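Local coordinates for protein insulinase family protease (PDB 3GO9) that probably acts as a metal-dependent peptidase of the insulinase (M16) family, at residues A[107-111]-A[112-116]; A[388-391]-A[392-396]; A[404-408]-A[409-413]; A[422-425]-A[426-430]. All blocks are in the same frame, centred on the assembly; numbering follows the deposited sequence.

Overall arrangement
From the N terminus, contact 1 comes first: the tight turn between strands 107-109 and 114-120 closes a beta hairpin inside the mixed sheet of the N-terminal half. Some 270 residues later, contact 2 forms the first turns of helix 388-401, which packs on that sheet; Leu-115 CD1 and Leu-396 CD1 join contacts 1 and 2 directly, 3.8 Å apart. Contact 3 starts the next helix, 408-421, and a salt bridge from Arg-395 to Asp-405 ties it to contact 2. Contact 4 starts helix 424-435, with its centre about 23 Å from that of contact 3. The four follow in series; none nests in or crosses another.

Contact 1. Residues A[107-111]-A[112-116]; sequences AITSY and DFTLY
Ile-108 and Leu-115 form a hydrogen-bonded pair of an antiparallel hairpin. Ile-108 N donates to Leu-115 O over 2.9 Å, and Leu-115 N returns a bond to Ile-108 O. Nearer the turn, Ser-110 N reaches Phe-113 O at 2.8 Å, with a more bent N-H...O angle of 134°. Between these bonds lies the non-hydrogen-bonded pair Thr-109 and Thr-114, whose beta-branched side chains run side by side, CG2 to CG2 at 3.8 Å.

Apolar and CH-pi contacts come next. CB of Ser-110 sits over one face of the Phe-113 ring, 3.8 Å from its centroid. Phe-113 has CG between its backbone N and carbonyl carbon (chi1 73°), which folds the ring back over the small serine. Beside Thr-109 and Thr-114, Ala-107 CB meets Tyr-116 CD1 at 3.9 Å, a methyl against the ring; on the other face Ile-108 CD1 meets Leu-115 CD2 at 4.2 Å.

At the turn, one water donates to Ser-110 OG and, at 2.6 Å, to Asp-112 OD1. Ser-110 OG is also hydrogen-bonded to Phe-163 O, and Asp-112 OD2 accepts from Ala-247 N. Thr-109 OG1 is hydrogen-bonded to ND1 of the zinc ligand His-72, which makes this threonine a second-shell residue of the metal site.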
loop_
_atom_site.group_PDB
_atom_site.type_symbol
_atom_site.label_atom_id
_atom_site.label_comp_id
_atom_site.label_asym_id
_atom_site.label_seq_id
_atom_site.Cartn_x
_atom_site.Cartn_y
_atom_site.Cartn_z
ATOM N N ALA A 107 -10.858 -10.439 -5.523
ATOM C CA ALA A 107 -9.988 -9.618 -6.357
ATOM C C ALA A 107 -10.203 -8.152 -6.075
ATOM O O ALA A 107 -11.271 -7.726 -5.641
ATOM C CB ALA A 107 -10.234 -9.877 -7.829
ATOM N N ILE A 108 -9.125 -7.421 -6.280
ATOM C CA ILE A 108 -9.061 -5.986 -6.190
ATOM C C ILE A 108 -8.515 -5.500 -7.490
ATOM O O ILE A 108 -7.455 -5.991 -7.939
ATOM C CB ILE A 108 -8.072 -5.540 -5.053
ATOM C CG1 ILE A 108 -8.575 -6.005 -3.694
ATOM C CG2 ILE A 108 -7.829 -3.998 -5.102
ATOM C CD1 ILE A 108 -7.533 -5.930 -2.602
ATOM N N THR A 109 -9.201 -4.571 -8.145
ATOM C CA THR A 109 -8.659 -4.010 -9.374
ATOM C C THR A 109 -8.368 -2.527 -9.236
ATOM O O THR A 109 -8.980 -1.830 -8.418
ATOM C CB THR A 109 -9.570 -4.240 -10.573
ATOM O OG1 THR A 109 -10.679 -3.378 -10.536
ATOM C CG2 THR A 109 -10.039 -5.706 -10.640
ATOM N N SER A 110 -7.411 -2.039 -10.000
ATOM C CA SER A 110 -6.953 -0.692 -9.807
ATOM C C SER A 110 -6.538 -0.119 -11.160
ATOM O O SER A 110 -6.946 -0.629 -12.209
ATOM C CB SER A 110 -5.822 -0.716 -8.745
ATOM O OG SER A 110 -5.389 0.585 -8.383
ATOM N N TYR A 111 -5.793 0.978 -11.140
ATOM C CA TYR A 111 -5.359 1.636 -12.349
ATOM C C TYR A 111 -4.366 0.815 -13.133
ATOM O O TYR A 111 -4.402 0.768 -14.327
ATOM C CB TYR A 111 -4.741 2.998 -11.919
ATOM C CG TYR A 111 -5.732 3.915 -11.339
ATOM C CD1 TYR A 111 -6.608 4.644 -12.170
ATOM C CD2 TYR A 111 -5.906 4.051 -9.961
ATOM C CE1 TYR A 111 -7.597 5.469 -11.598
ATOM C CE2 TYR A 111 -6.860 4.885 -9.422
ATOM C CZ TYR A 111 -7.702 5.605 -10.245
ATOM O OH TYR A 111 -8.682 6.430 -9.688
ATOM N N ASP A 112 -3.418 0.178 -12.423
ATOM C CA ASP A 112 -2.313 -0.516 -13.067
ATOM C C ASP A 112 -2.092 -1.939 -12.626
ATOM O O ASP A 112 -1.123 -2.556 -13.049
ATOM C CB ASP A 112 -0.989 0.281 -12.997
ATOM C CG ASP A 112 -0.430 0.447 -11.632
ATOM O OD1 ASP A 112 -1.010 -0.091 -10.677
ATOM O OD2 ASP A 112 0.600 1.186 -11.527
ATOM N N PHE A 113 -3.036 -2.477 -11.870
ATOM C CA PHE A 113 -2.984 -3.864 -11.467
ATOM C C PHE A 113 -4.345 -4.435 -11.149
ATOM O O PHE A 113 -5.305 -3.722 -10.857
ATOM C CB PHE A 113 -2.021 -4.099 -10.266
ATOM C CG PHE A 113 -2.534 -3.600 -8.970
ATOM C CD1 PHE A 113 -3.299 -4.420 -8.124
ATOM C CD2 PHE A 113 -2.259 -2.280 -8.552
ATOM C CE1 PHE A 113 -3.757 -3.950 -6.906
ATOM C CE2 PHE A 113 -2.784 -1.794 -7.340
ATOM C CZ PHE A 113 -3.473 -2.615 -6.519
ATOM N N THR A 114 -4.389 -5.766 -11.194
ATOM C CA THR A 114 -5.446 -6.588 -10.577
ATOM C C THR A 114 -4.783 -7.570 -9.624
ATOM O O THR A 114 -3.798 -8.236 -9.984
ATOM C CB THR A 114 -6.155 -7.362 -11.677
ATOM O OG1 THR A 114 -6.773 -6.404 -12.547
ATOM C CG2 THR A 114 -7.272 -8.274 -11.174
ATOM N N LEU A 115 -5.352 -7.747 -8.445
ATOM C CA LEU A 115 -4.777 -8.604 -7.412
ATOM C C LEU A 115 -5.826 -9.629 -7.030
ATOM O O LEU A 115 -6.910 -9.242 -6.509
ATOM C CB LEU A 115 -4.415 -7.773 -6.176
ATOM C CG LEU A 115 -3.988 -8.561 -4.919
ATOM C CD1 LEU A 115 -2.677 -9.227 -5.209
ATOM C CD2 LEU A 115 -3.846 -7.663 -3.680
ATOM N N TYR A 116 -5.513 -10.927 -7.265
ATOM C CA TYR A 116 -6.343 -12.051 -6.825
ATOM C C TYR A 116 -5.801 -12.582 -5.508
ATOM O O TYR A 116 -4.599 -12.748 -5.361
ATOM C CB TYR A 116 -6.324 -13.185 -7.857
ATOM C CG TYR A 116 -6.986 -12.799 -9.175
ATOM C CD1 TYR A 116 -8.311 -12.914 -9.339
ATOM C CD2 TYR A 116 -6.242 -12.240 -10.227
ATOM C CE1 TYR A 116 -8.912 -12.626 -10.547
ATOM C CE2 TYR A 116 -6.873 -11.847 -11.423
ATOM C CZ TYR A 116 -8.196 -12.073 -11.569
ATOM O OH TYR A 116 -8.929 -11.697 -12.694
HETATM O O HOH W 1 -2.868 1.310 -9.465
#

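Contact 2. Residues A[388-391]-A[392-396]; sequences TDIL and MSQRL. With ZN (zinc ion), chain B.
Gln-394 lies one turn beyond Ile-390 on the same helix, and its side chain crosses that of Ile-390 at a slant. Its CB is 3.4 Å from Ile-390 O. With CG anti to the carbonyl carbon (chi1 -73°), the chain stays close to the earlier turn, and CG itself comes within 3.2 Å of Ile-390 O. Beyond CG the chain is extended; CD passes Ile-390 CG2, and the amide NE2 ends 3.5 Å from that methyl, a van der Waals contact between an exposed polar chain and an aliphatic branch.

The backbone beneath is the opening of helix 388-401, with i to i+4 bonds such as Gln-394 N to Ile-390 O at 2.9 Å and Ser-393 N to Asp-389 O. Its buried side faces the N-terminal sheet: selenomethionine Met-392, a long chain bent at chi2 and chi3, packs on Tyr-215 and Val-217 of strand 212-218.

Asp-389 puts a carboxylate into a metal site. OD2 binds a zinc ion at 2.4 Å together with Asp-99, Glu-101 and Asp-387, while OD1 forms a salt bridge with Arg-102, whose charge would offset part of the acidic cluster. Thr-388 OG1 accepts from a zinc-bound water at 2.9 Å and is also hydrogen-bonded to Arg-49 O, a second-shell role suited to a hydroxyl. Another water lies 2.8 Å from Asp-389 OD1 and 2.9 Å from Ser-393 OG, a possible bridge between them.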
loop_
_atom_site.group_PDB
_atom_site.type_symbol
_atom_site.label_atom_id
_atom_site.label_comp_id
_atom_site.label_asym_id
_atom_site.label_seq_id
_atom_site.Cartn_x
_atom_site.Cartn_y
_atom_site.Cartn_z
ATOM N N THR A 388 0.746 -14.814 8.688
ATOM C CA THR A 388 1.082 -14.949 7.256
ATOM C C THR A 388 0.445 -13.865 6.376
ATOM O O THR A 388 1.062 -13.400 5.450
ATOM C CB THR A 388 0.738 -16.344 6.727
ATOM O OG1 THR A 388 -0.621 -16.640 7.064
ATOM C CG2 THR A 388 1.670 -17.419 7.325
ATOM N N ASP A 389 -0.767 -13.429 6.690
ATOM C CA ASP A 389 -1.328 -12.343 5.872
ATOM C C ASP A 389 -0.626 -10.989 5.995
ATOM O O ASP A 389 -0.594 -10.183 5.050
ATOM C CB ASP A 389 -2.825 -12.202 6.048
ATOM C CG ASP A 389 -3.219 -11.456 7.310
ATOM O OD1 ASP A 389 -3.158 -10.230 7.318
ATOM O OD2 ASP A 389 -3.563 -12.122 8.277
ATOM N N ILE A 390 -0.032 -10.724 7.167
ATOM C CA ILE A 390 0.751 -9.528 7.386
ATOM C C ILE A 390 2.100 -9.609 6.671
ATOM O O ILE A 390 2.540 -8.618 6.020
ATOM C CB ILE A 390 0.900 -9.174 8.893
ATOM C CG1 ILE A 390 -0.493 -8.879 9.476
ATOM C CG2 ILE A 390 1.866 -7.956 9.069
ATOM C CD1 ILE A 390 -0.516 -8.811 11.007
ATOM N N LEU A 391 2.757 -10.782 6.758
ATOM C CA LEU A 391 3.956 -11.015 5.976
ATOM C C LEU A 391 3.665 -10.747 4.492
ATOM O O LEU A 391 4.500 -10.172 3.769
ATOM C CB LEU A 391 4.478 -12.450 6.174
ATOM C CG LEU A 391 4.912 -12.839 7.570
ATOM C CD1 LEU A 391 5.275 -14.363 7.660
ATOM C CD2 LEU A 391 6.076 -11.967 8.064
HETATM N N MSE A 392 2.515 -11.234 4.032
HETATM C CA MSE A 392 2.141 -11.071 2.622
HETATM C C MSE A 392 1.922 -9.619 2.276
HETATM O O MSE A 392 2.454 -9.150 1.253
HETATM C CB MSE A 392 0.924 -11.912 2.241
HETATM C CG MSE A 392 0.477 -11.676 0.840
HETATM SE SE MSE A 392 1.821 -12.361 -0.459
HETATM C CE MSE A 392 1.312 -14.219 -0.370
ATOM N N SER A 393 1.118 -8.893 3.076
ATOM C CA SER A 393 0.828 -7.504 2.735
ATOM C C SER A 393 2.072 -6.650 2.770
ATOM O O SER A 393 2.222 -5.723 1.983
ATOM C CB SER A 393 -0.314 -6.929 3.557
ATOM O OG SER A 393 -0.035 -7.043 4.911
ATOM N N GLN A 394 2.987 -6.947 3.696
ATOM C CA GLN A 394 4.256 -6.235 3.757
ATOM C C GLN A 394 5.064 -6.441 2.494
ATOM O O GLN A 394 5.615 -5.475 1.945
ATOM C CB GLN A 394 5.065 -6.666 4.984
ATOM C CG GLN A 394 4.512 -6.127 6.287
ATOM C CD GLN A 394 5.362 -6.395 7.509
ATOM O OE1 GLN A 394 6.462 -6.978 7.434
ATOM N NE2 GLN A 394 4.817 -6.026 8.682
ATOM N N ARG A 395 5.119 -7.700 2.007
ATOM C CA ARG A 395 5.850 -7.973 0.778
ATOM C C ARG A 395 5.233 -7.247 -0.419
ATOM O O ARG A 395 5.969 -6.650 -1.192
ATOM C CB ARG A 395 5.895 -9.474 0.488
ATOM C CG ARG A 395 6.746 -9.806 -0.739
ATOM C CD ARG A 395 8.185 -9.510 -0.583
ATOM N NE ARG A 395 8.961 -10.117 -1.665
ATOM C CZ ARG A 395 10.298 -10.116 -1.706
ATOM N NH1 ARG A 395 11.025 -9.581 -0.705
ATOM N NH2 ARG A 395 10.931 -10.688 -2.736
ATOM N N LEU A 396 3.899 -7.295 -0.565
ATOM C CA LEU A 396 3.253 -6.605 -1.701
ATOM C C LEU A 396 3.507 -5.096 -1.595
ATOM O O LEU A 396 3.751 -4.418 -2.594
ATOM C CB LEU A 396 1.761 -6.880 -1.736
ATOM C CG LEU A 396 1.325 -8.302 -2.055
ATOM C CD1 LEU A 396 -0.129 -8.373 -2.463
ATOM C CD2 LEU A 396 2.220 -8.996 -3.105
HETATM ZN ZN ZN B . -4.419 -14.331 8.757
HETATM O O HOH W 2 -3.263 -15.505 7.081
HETATM O O HOH W 3 -2.503 -7.719 6.253
HETATM O O HOH W 4 -4.418 -16.472 9.908
#

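Contact 3. Residues A[404-408]-A[409-413]; sequences VDIAP and EQYQK. With ZN (zinc ion), chain F.
Ile-406 reaches across the start of a helix to Tyr-411, the two side chains crossing at about a right angle. Its CG1 lies between the backbone N and the carbonyl carbon (chi1 61°), and with chi2 extended this carries CD1 to within 3.6 Å of Tyr-411 CA and 3.9 Å of Tyr-411 CB. Tyr-411 has CG anti to its backbone N (chi1 176°), which takes the ring away from the isoleucine and into an edge-to-face pairing with Trp-290. Gln-410, with its chain extended beyond CG, brings OE1 to 4.0 Å from Ile-406 CB, while the amide is held by Gln-21 N, Ala-19 O and Glu-18.

Ala-407 is the N-cap of helix 408-421. Its O accepts from Tyr-411 N at 2.9 Å, the first i to i+4 bond, and Gln-412 N follows to Pro-408 O. Proline suits the first turn, where its nitrogen has no hydrogen to offer and none is needed for the helix ladder; its ring also packs on Phe-380.

Glu-409 lies on the exposed side of the helix, its chain extended to chi2 and turned at the carboxylate. Both oxygens reach a zinc ion, unequally: OE1 lies at 2.1 Å from the metal and OE2 at 2.6 Å.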
loop_
_atom_site.group_PDB
_atom_site.type_symbol
_atom_site.label_atom_id
_atom_site.label_comp_id
_atom_site.label_asym_id
_atom_site.label_seq_id
_atom_site.Cartn_x
_atom_site.Cartn_y
_atom_site.Cartn_z
ATOM N N VAL A 404 12.314 -1.019 -0.005
ATOM C CA VAL A 404 13.191 -2.224 -0.018
ATOM C C VAL A 404 13.045 -3.211 1.155
ATOM O O VAL A 404 12.883 -2.806 2.331
ATOM C CB VAL A 404 14.719 -1.824 -0.182
ATOM C CG1 VAL A 404 15.227 -1.125 1.048
ATOM C CG2 VAL A 404 15.548 -3.072 -0.552
ATOM N N ASP A 405 13.113 -4.498 0.818
ATOM C CA ASP A 405 13.029 -5.616 1.795
ATOM C C ASP A 405 14.373 -6.317 1.926
ATOM O O ASP A 405 14.867 -6.921 0.981
ATOM C CB ASP A 405 11.937 -6.622 1.355
ATOM C CG ASP A 405 11.699 -7.730 2.339
ATOM O OD1 ASP A 405 12.542 -7.887 3.284
ATOM O OD2 ASP A 405 10.704 -8.527 2.059
ATOM N N ILE A 406 15.003 -6.163 3.075
ATOM C CA ILE A 406 16.357 -6.619 3.270
ATOM C C ILE A 406 16.442 -7.791 4.238
ATOM O O ILE A 406 15.540 -7.960 5.047
ATOM C CB ILE A 406 17.322 -5.485 3.712
ATOM C CG1 ILE A 406 16.967 -4.835 5.015
ATOM C CG2 ILE A 406 17.395 -4.485 2.559
ATOM C CD1 ILE A 406 18.075 -3.919 5.516
ATOM N N ALA A 407 17.537 -8.558 4.169
ATOM C CA ALA A 407 17.747 -9.664 5.126
ATOM C C ALA A 407 17.596 -9.161 6.546
ATOM O O ALA A 407 18.119 -8.110 6.895
ATOM C CB ALA A 407 19.142 -10.282 4.927
ATOM N N PRO A 408 16.898 -9.920 7.399
ATOM C CA PRO A 408 16.621 -9.363 8.723
ATOM C C PRO A 408 17.878 -9.203 9.574
ATOM O O PRO A 408 17.942 -8.258 10.369
ATOM C CB PRO A 408 15.612 -10.366 9.330
ATOM C CG PRO A 408 15.687 -11.597 8.452
ATOM C CD PRO A 408 16.081 -11.112 7.079
ATOM N N GLU A 409 18.898 -10.054 9.409
ATOM C CA GLU A 409 20.118 -9.839 10.150
ATOM C C GLU A 409 20.814 -8.562 9.688
ATOM O O GLU A 409 21.412 -7.864 10.531
ATOM C CB GLU A 409 21.083 -11.005 10.060
ATOM C CG GLU A 409 20.589 -12.224 10.778
ATOM C CD GLU A 409 21.449 -13.395 10.464
ATOM O OE1 GLU A 409 21.431 -13.819 9.288
ATOM O OE2 GLU A 409 22.163 -13.842 11.349
ATOM N N GLN A 410 20.731 -8.261 8.395
ATOM C CA GLN A 410 21.350 -7.002 7.920
ATOM C C GLN A 410 20.568 -5.815 8.446
ATOM O O GLN A 410 21.162 -4.846 8.916
ATOM C CB GLN A 410 21.418 -6.931 6.416
ATOM C CG GLN A 410 22.252 -5.710 5.938
ATOM C CD GLN A 410 22.334 -5.636 4.448
ATOM O OE1 GLN A 410 21.312 -5.711 3.790
ATOM N NE2 GLN A 410 23.587 -5.513 3.891
ATOM N N TYR A 411 19.239 -5.939 8.479
ATOM C CA TYR A 411 18.404 -4.914 9.001
ATOM C C TYR A 411 18.826 -4.644 10.436
ATOM O O TYR A 411 19.039 -3.518 10.838
ATOM C CB TYR A 411 16.937 -5.303 8.932
ATOM C CG TYR A 411 16.023 -4.292 9.560
ATOM C CD1 TYR A 411 15.332 -3.387 8.801
ATOM C CD2 TYR A 411 15.862 -4.255 10.944
ATOM C CE1 TYR A 411 14.475 -2.445 9.423
ATOM C CE2 TYR A 411 15.040 -3.323 11.551
ATOM C CZ TYR A 411 14.370 -2.419 10.787
ATOM O OH TYR A 411 13.550 -1.507 11.438
ATOM N N GLN A 412 18.960 -5.702 11.230
ATOM C CA GLN A 412 19.256 -5.508 12.643
ATOM C C GLN A 412 20.583 -4.742 12.844
ATOM O O GLN A 412 20.684 -3.815 13.662
ATOM C CB GLN A 412 19.298 -6.888 13.286
ATOM C CG GLN A 412 19.524 -6.883 14.745
ATOM C CD GLN A 412 19.532 -8.326 15.277
ATOM O OE1 GLN A 412 18.941 -8.620 16.307
ATOM N NE2 GLN A 412 20.169 -9.232 14.531
ATOM N N LYS A 413 21.598 -5.116 12.080
ATOM C CA LYS A 413 22.877 -4.506 12.146
ATOM C C LYS A 413 22.836 -3.037 11.673
ATOM O O LYS A 413 23.342 -2.120 12.348
ATOM C CB LYS A 413 23.879 -5.296 11.313
ATOM C CG LYS A 413 25.258 -4.729 11.254
ATOM C CD LYS A 413 26.126 -5.495 10.315
ATOM C CE LYS A 413 25.776 -5.274 8.876
ATOM N NZ LYS A 413 26.485 -6.272 8.022
HETATM ZN ZN ZN F . 22.647 -15.566 9.506
HETATM O O HOH W 5 21.084 -16.337 10.063
#

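Contact 4. Residues A[422-425]-A[426-430]; sequences LTLA and ELNRE
Thr-423 and Glu-426 bond to each other in both directions. Glu-426 N donates to Thr-423 OG1 at 3.1 Å, and Thr-423 N donates to Glu-426 OE1 at 3.0 Å, meeting that oxygen from above the carboxylate plane, 40° out of it. The threonine hydroxyl sits between backbone N and carbonyl carbon (chi1 67°), facing the amide it caps. The glutamate's CG, anti to its carbonyl carbon and beside its N, starts the chain toward Thr-423 and touches OG1 there at 3.1 Å; the extended chain beyond brings OE1 to Thr-423 N.

Backbone bonds continue the series: Leu-427 N to Thr-423 O is nearly straight at 173°, and Asn-428 N to Leu-424 O measures 2.8 Å.

Among the van der Waals contacts, Leu-422 CD1 lies against Glu-426 OE1 and CB, while its CD2 makes an apolar contact with Leu-427 CD1 at 4.3 Å; both leucines face helix 362-377, on Met-369 and Leu-368. Leu-424 CD1 lies 3.4 Å from Asn-428 ND2, a contact of methyl with amide; the amide oxygen of Asn-428 accepts from Leu-360 N.

A threonine N-cap answered by a glutamate three residues on is a capping box, here starting helix 424-435 directly after the short link from helix 408-421.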
loop_
_atom_site.group_PDB
_atom_site.type_symbol
_atom_site.label_atom_id
_atom_site.label_comp_id
_atom_site.label_asym_id
_atom_site.label_seq_id
_atom_site.Cartn_x
_atom_site.Cartn_y
_atom_site.Cartn_z
ATOM N N LEU A 422 22.961 8.204 15.702
ATOM C CA LEU A 422 22.159 9.395 15.603
ATOM C C LEU A 422 22.341 10.342 16.798
ATOM O O LEU A 422 22.297 9.905 17.945
ATOM C CB LEU A 422 20.702 9.022 15.518
ATOM C CG LEU A 422 19.749 10.144 15.118
ATOM C CD1 LEU A 422 20.042 10.666 13.742
ATOM C CD2 LEU A 422 18.309 9.642 15.211
ATOM N N THR A 423 22.554 11.614 16.511
ATOM C CA THR A 423 22.638 12.647 17.561
ATOM C C THR A 423 21.404 13.538 17.634
ATOM O O THR A 423 20.630 13.642 16.678
ATOM C CB THR A 423 23.862 13.544 17.359
ATOM O OG1 THR A 423 23.699 14.327 16.172
ATOM C CG2 THR A 423 25.132 12.655 17.233
ATOM N N LEU A 424 21.234 14.200 18.779
ATOM C CA LEU A 424 20.169 15.209 18.892
ATOM C C LEU A 424 20.255 16.223 17.787
ATOM O O LEU A 424 19.256 16.601 17.216
ATOM C CB LEU A 424 20.334 15.990 20.200
ATOM C CG LEU A 424 19.252 17.010 20.516
ATOM C CD1 LEU A 424 17.856 16.434 20.612
ATOM C CD2 LEU A 424 19.671 17.683 21.852
ATOM N N ALA A 425 21.457 16.743 17.541
ATOM C CA ALA A 425 21.652 17.762 16.538
ATOM C C ALA A 425 21.165 17.317 15.167
ATOM O O ALA A 425 20.603 18.112 14.410
ATOM C CB ALA A 425 23.084 18.128 16.461
ATOM N N GLU A 426 21.444 16.059 14.839
ATOM C CA GLU A 426 21.075 15.497 13.538
ATOM C C GLU A 426 19.581 15.362 13.450
ATOM O O GLU A 426 18.960 15.783 12.429
ATOM C CB GLU A 426 21.751 14.152 13.314
ATOM C CG GLU A 426 23.236 14.237 13.080
ATOM C CD GLU A 426 23.968 12.882 13.096
ATOM O OE1 GLU A 426 23.500 11.879 13.683
ATOM O OE2 GLU A 426 25.081 12.839 12.542
ATOM N N LEU A 427 18.980 14.780 14.489
ATOM C CA LEU A 427 17.510 14.616 14.447
ATOM C C LEU A 427 16.839 16.012 14.438
ATOM O O LEU A 427 15.895 16.232 13.714
ATOM C CB LEU A 427 16.989 13.780 15.610
ATOM C CG LEU A 427 15.514 13.331 15.451
ATOM C CD1 LEU A 427 15.304 12.523 14.178
ATOM C CD2 LEU A 427 14.988 12.504 16.592
ATOM N N ASN A 428 17.318 16.944 15.252
ATOM C CA ASN A 428 16.717 18.294 15.245
ATOM C C ASN A 428 16.884 19.051 13.925
ATOM O O ASN A 428 15.995 19.808 13.503
ATOM C CB ASN A 428 17.258 19.105 16.440
ATOM C CG ASN A 428 16.596 18.732 17.724
ATOM O OD1 ASN A 428 15.621 17.994 17.714
ATOM N ND2 ASN A 428 17.129 19.227 18.865
ATOM N N ARG A 429 18.025 18.897 13.260
ATOM C CA ARG A 429 18.191 19.478 11.932
ATOM C C ARG A 429 17.181 18.927 10.940
ATOM O O ARG A 429 16.638 19.695 10.160
ATOM C CB ARG A 429 19.599 19.257 11.409
ATOM C CG ARG A 429 19.848 19.769 10.009
ATOM C CD ARG A 429 19.676 21.272 9.913
ATOM N NE ARG A 429 20.645 21.983 10.789
ATOM C CZ ARG A 429 20.722 23.306 10.966
ATOM N NH1 ARG A 429 19.914 24.159 10.343
ATOM N NH2 ARG A 429 21.670 23.791 11.781
ATOM N N GLU A 430 16.980 17.609 10.971
ATOM C CA GLU A 430 16.002 16.917 10.096
ATOM C C GLU A 430 14.595 17.475 10.395
ATOM O O GLU A 430 13.849 17.866 9.473
ATOM C CB GLU A 430 16.087 15.420 10.339
ATOM C CG GLU A 430 15.200 14.581 9.488
ATOM C CD GLU A 430 15.542 14.591 8.025
ATOM O OE1 GLU A 430 16.735 14.542 7.693
ATOM O OE2 GLU A 430 14.586 14.615 7.193
#